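Proline dipeptidase (Streptococcus pneumoniae, PDB 3PN9) probably cleaves, as the full-length enzyme, dipeptides that end in proline, the chain here corresponding to the creatinase/prolidase N-terminal domain alone. Local coordinates at residues Leu19-Val24 against Lys98-Glu103; Pro55-Pro60 against Ser69-Pro74. One frame throughout, in Å; residues are numbered along the deposited sequence.

Overall arrangement
Both contacts reach one mixed six-stranded sheet of the creatinase/prolidase N-terminal domain, flanked by helices. Contact 1 pairs strand 21-24 with strand 99-102, two parallel neighbours in the sheet. Contact 2, whose segments lie between those two strands in sequence, links Pro55-Leu57, on the segment that carries strand 56-60, with the loop that follows helix 64-70 and leads into strand 75-78. Strand 46-50 separates strand 21-24 from strand 56-60 in the sheet. The centres of the contacts lie about 17 Å apart, on opposite sides of the chain's centre, and their nearest atoms are about 7 Å apart. A long-range strand pairing and a local beta-alpha-beta crossover thus build different regions of the same sheet.

Contact 1: Leu19-Val24 against Lys98-Glu103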
# COMPACT_ATOMS: atom_id res chain seq x y z
N LEU A 19 -5.40 -0.65 9.91
CA LEU A 19 -5.20 -0.53 11.34
C LEU A 19 -5.04 0.94 11.65
O LEU A 19 -4.33 1.62 10.90
CB LEU A 19 -3.88 -1.33 11.73
CG LEU A 19 -4.03 -2.86 11.72
CD1 LEU A 19 -2.71 -3.60 11.78
CD2 LEU A 19 -4.90 -3.31 12.97
N ASP A 20 -5.52 1.40 12.81
CA ASP A 20 -5.27 2.81 13.23
C ASP A 20 -3.94 2.92 14.03
O ASP A 20 -3.29 4.00 13.99
CB ASP A 20 -6.47 3.26 14.10
CG ASP A 20 -7.76 3.14 13.32
OD1 ASP A 20 -7.81 3.85 12.33
OD2 ASP A 20 -8.59 2.24 13.55
N VAL A 21 -3.50 1.83 14.70
CA VAL A 21 -2.28 1.93 15.41
C VAL A 21 -1.74 0.54 15.73
O VAL A 21 -2.46 -0.46 15.84
CB VAL A 21 -2.53 2.78 16.77
CG1 VAL A 21 -3.54 2.01 17.61
CG2 VAL A 21 -1.24 2.90 17.63
N ALA A 22 -0.43 0.48 15.83
CA ALA A 22 0.20 -0.77 16.35
C ALA A 22 0.84 -0.43 17.70
O ALA A 22 1.64 0.51 17.80
CB ALA A 22 1.34 -1.23 15.40
N VAL A 23 0.66 -1.32 18.66
CA VAL A 23 1.13 -1.09 19.97
C VAL A 23 2.20 -2.16 20.22
O VAL A 23 1.90 -3.35 20.36
CB VAL A 23 -0.00 -1.26 21.08
CG1 VAL A 23 0.63 -0.92 22.47
CG2 VAL A 23 -1.20 -0.33 20.72
N VAL A 24 3.42 -1.70 20.43
CA VAL A 24 4.52 -2.60 20.66
C VAL A 24 4.84 -2.54 22.15
O VAL A 24 5.12 -1.43 22.68
CB VAL A 24 5.78 -2.10 19.87
CG1 VAL A 24 6.90 -3.11 19.97
CG2 VAL A 24 5.38 -1.98 18.34
N LYS A 98 -10.50 2.28 15.75
CA LYS A 98 -11.35 1.09 15.57
C LYS A 98 -10.60 -0.19 15.52
O LYS A 98 -11.16 -1.27 15.83
CB LYS A 98 -12.05 1.22 14.23
CG LYS A 98 -12.97 2.43 14.27
CD LYS A 98 -13.80 2.43 12.95
CE LYS A 98 -13.36 3.56 12.11
NZ LYS A 98 -14.67 4.18 11.67
N ARG A 99 -9.32 -0.12 15.09
CA ARG A 99 -8.56 -1.39 14.91
C ARG A 99 -7.18 -1.16 15.40
O ARG A 99 -6.47 -0.21 14.94
CB ARG A 99 -8.60 -1.81 13.40
CG ARG A 99 -10.07 -2.22 12.93
CD ARG A 99 -10.24 -2.71 11.44
NE ARG A 99 -9.00 -3.33 10.97
CZ ARG A 99 -8.53 -4.52 11.37
NH1 ARG A 99 -9.24 -5.28 12.22
NH2 ARG A 99 -7.37 -4.98 10.89
N VAL A 100 -6.75 -2.04 16.27
CA VAL A 100 -5.45 -1.85 16.93
C VAL A 100 -4.72 -3.20 16.77
O VAL A 100 -5.34 -4.23 16.92
CB VAL A 100 -5.76 -1.58 18.46
CG1 VAL A 100 -4.48 -1.61 19.37
CG2 VAL A 100 -6.48 -0.13 18.57
N ALA A 101 -3.40 -3.20 16.61
CA ALA A 101 -2.65 -4.44 16.62
C ALA A 101 -1.77 -4.44 17.85
O ALA A 101 -1.13 -3.44 18.12
CB ALA A 101 -1.69 -4.54 15.28
N VAL A 102 -1.65 -5.60 18.47
CA VAL A 102 -0.77 -5.78 19.61
C VAL A 102 -0.05 -7.11 19.54
O VAL A 102 -0.42 -7.99 18.75
CB VAL A 102 -1.64 -5.82 20.94
CG1 VAL A 102 -2.32 -4.41 21.20
CG2 VAL A 102 -2.66 -7.01 20.90
N GLU A 103 1.03 -7.26 20.30
CA GLU A 103 1.80 -8.50 20.17
C GLU A 103 1.22 -9.59 21.03
O GLU A 103 1.49 -9.62 22.25
CB GLU A 103 3.26 -8.33 20.60
CG GLU A 103 3.95 -7.16 19.75
CD GLU A 103 5.34 -6.82 20.28
OE1 GLU A 103 5.53 -5.97 21.20
OE2 GLU A 103 6.33 -7.47 19.84
O HOH W 1 1.60 -5.29 22.13
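With CG beside the backbone N (chi1 -58°), Asp20 places its carboxylate against the backbone of Lys98 and Arg99, while a similar torsion in Leu19 (-74°) brings its methyls against Arg99 and Ala101. Leu19 and Asp20 lead into a parallel strand pair, 21-24 beside 99-102, in the mixed sheet of the creatinase/prolidase N-terminal domain. Asp20 OD2 accepts two backbone hydrogens: Arg99 N, 2.9 Å from OD2, meets its anti lone pair, whereas Lys98 N approaches from above the carboxylate plane in a more bent bond (130°). A short acidic side chain suits this place, reaching main-chain N-H groups where the strand begins. Asp20 N returns a bond to Arg99 O at 2.8 Å. Farther along, Ala101 N binds Val21 O and Val23 N binds Ala101 O, both bonds nearly straight.

Branched Val21, Val23 and Val100 suit the extended backbone and mesh on one face; Val100 CG1 lies 3.8 Å from Val23 CG2. On the other face, small Ala101 leaves room for Leu19 CD1. Leu19 CD2 lies over one face of the Arg99 guanidinium, which forms salt bridges with Glu123 and Asp125 and binds Glu17 O. At the far end, a water donates to Val23 O at 2.6 Å and accepts from Glu103 N at 2.7 Å.

Contact 2: Pro55-Pro60 against Ser69-Pro74; sequences PLLFVP and STVSFP
Pro55 packs against the ring of Phe73 in a CH-pi contact, its CB 4.0 Å from the ring centroid and only 11° off the normal. CG of Pro55 also lies over this face, near Phe73 CD2. The two side chains cross at about a right angle, and the compact pyrrolidine presents several C-H groups to the aromatic surface. Val71 CB lies over the opposite face, toward the rim, so aliphatic carbon flanks the ring on both faces. At its edge, in plane, Leu57 CB approaches Phe73 CE1 to 3.8 Å. Phe73 takes up this position with CG between its backbone N and carbonyl carbon (chi1 46°). A broad, flat side chain suits the place because it can use both faces and an edge at once.

Pro74, next in the chain, adds both a carbonyl oxygen and ring carbons. The oxygen accepts a nearly straight hydrogen bond from Leu57 N, 2.9 Å away and in the carbonyl plane, and also receives a longer CA-H...O contact from Leu56. Pro74 has no N-H to donate here; its ring carbon CD lies 3.3 Å from Pro55 O. Leucines suit the buried strand: CD1 of Leu56 lies near Pro74 O, and Leu57 CD2 has a looser contact with Val71 CG2, 4.3 Å away.

This is part of a beta-alpha-beta crossover: strand 56-60 runs into helix 64-70, and the loop through Val71, Phe73 and Pro74 delivers the chain to strand 75-78, where Val76 continues the backbone pairing with Leu57. Strand 46-50 borders strand 56-60 on its other side, and helix 84-91 packs against Leu56 through Ala91.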
# COMPACT_ATOMS: atom_id res chain seq x y z
N PRO A 55 5.40 8.30 15.35
CA PRO A 55 5.02 7.40 16.47
C PRO A 55 5.15 8.16 17.85
O PRO A 55 5.68 9.28 17.91
CB PRO A 55 6.14 6.39 16.48
CG PRO A 55 6.77 6.42 15.10
CD PRO A 55 6.58 7.85 14.58
N LEU A 56 4.72 7.51 18.92
CA LEU A 56 4.89 8.07 20.28
C LEU A 56 5.57 6.98 21.07
O LEU A 56 5.05 5.85 21.21
CB LEU A 56 3.47 8.43 20.86
CG LEU A 56 3.54 8.57 22.44
CD1 LEU A 56 4.29 9.94 22.60
CD2 LEU A 56 2.12 8.67 22.90
N LEU A 57 6.68 7.29 21.71
CA LEU A 57 7.25 6.30 22.58
C LEU A 57 6.84 6.70 24.03
O LEU A 57 7.15 7.82 24.48
CB LEU A 57 8.77 6.31 22.43
CG LEU A 57 9.61 5.39 23.37
CD1 LEU A 57 9.11 3.87 23.55
CD2 LEU A 57 11.12 5.46 22.99
N PHE A 58 6.21 5.77 24.76
CA PHE A 58 5.73 6.10 26.14
C PHE A 58 6.55 5.32 27.14
O PHE A 58 6.63 4.10 27.00
CB PHE A 58 4.25 5.67 26.24
CG PHE A 58 3.63 5.99 27.62
CD1 PHE A 58 3.17 7.28 27.92
CD2 PHE A 58 3.59 4.98 28.59
CE1 PHE A 58 2.56 7.53 29.24
CE2 PHE A 58 3.01 5.21 29.87
CZ PHE A 58 2.50 6.45 30.18
N VAL A 59 7.17 5.97 28.15
CA VAL A 59 8.14 5.30 28.99
C VAL A 59 7.99 5.81 30.47
O VAL A 59 7.38 6.87 30.64
CB VAL A 59 9.59 5.60 28.58
CG1 VAL A 59 9.88 4.96 27.10
CG2 VAL A 59 9.91 7.13 28.62
N PRO A 60 8.52 5.10 31.45
CA PRO A 60 8.61 5.70 32.85
C PRO A 60 9.40 6.99 32.79
O PRO A 60 10.35 7.13 32.01
CB PRO A 60 9.42 4.64 33.65
CG PRO A 60 9.15 3.30 32.87
CD PRO A 60 9.14 3.74 31.40
N SER A 69 16.87 11.20 23.49
CA SER A 69 18.08 11.37 22.69
C SER A 69 18.29 10.19 21.78
O SER A 69 19.04 10.31 20.84
CB SER A 69 19.30 11.69 23.54
OG SER A 69 19.53 10.58 24.33
N THR A 70 17.55 9.10 21.96
CA THR A 70 17.67 7.92 21.03
C THR A 70 16.78 8.03 19.81
O THR A 70 17.15 7.60 18.72
CB THR A 70 17.40 6.56 21.81
OG1 THR A 70 18.28 6.56 22.92
CG2 THR A 70 17.72 5.29 20.93
N VAL A 71 15.60 8.57 19.93
CA VAL A 71 14.70 8.55 18.79
C VAL A 71 14.39 9.97 18.43
O VAL A 71 14.45 10.84 19.32
CB VAL A 71 13.34 7.79 19.15
CG1 VAL A 71 13.61 6.35 19.56
CG2 VAL A 71 12.47 8.47 20.26
N SER A 72 13.88 10.24 17.23
CA SER A 72 13.61 11.65 16.85
C SER A 72 12.12 11.96 16.96
O SER A 72 11.73 13.12 16.86
CB SER A 72 14.05 11.84 15.34
OG SER A 72 13.21 10.94 14.63
N PHE A 73 11.23 10.96 17.18
CA PHE A 73 9.80 11.28 17.27
C PHE A 73 9.42 11.50 18.80
O PHE A 73 10.28 11.30 19.66
CB PHE A 73 8.96 10.14 16.67
CG PHE A 73 9.39 8.78 17.13
CD1 PHE A 73 8.99 8.27 18.42
CD2 PHE A 73 10.19 7.95 16.24
CE1 PHE A 73 9.42 6.97 18.79
CE2 PHE A 73 10.60 6.65 16.64
CZ PHE A 73 10.21 6.16 17.92
N PRO A 74 8.22 11.94 19.10
CA PRO A 74 7.88 12.34 20.53
C PRO A 74 7.99 11.19 21.57
O PRO A 74 7.69 9.99 21.27
CB PRO A 74 6.39 12.82 20.46
CG PRO A 74 6.26 13.33 18.96
CD PRO A 74 7.14 12.27 18.14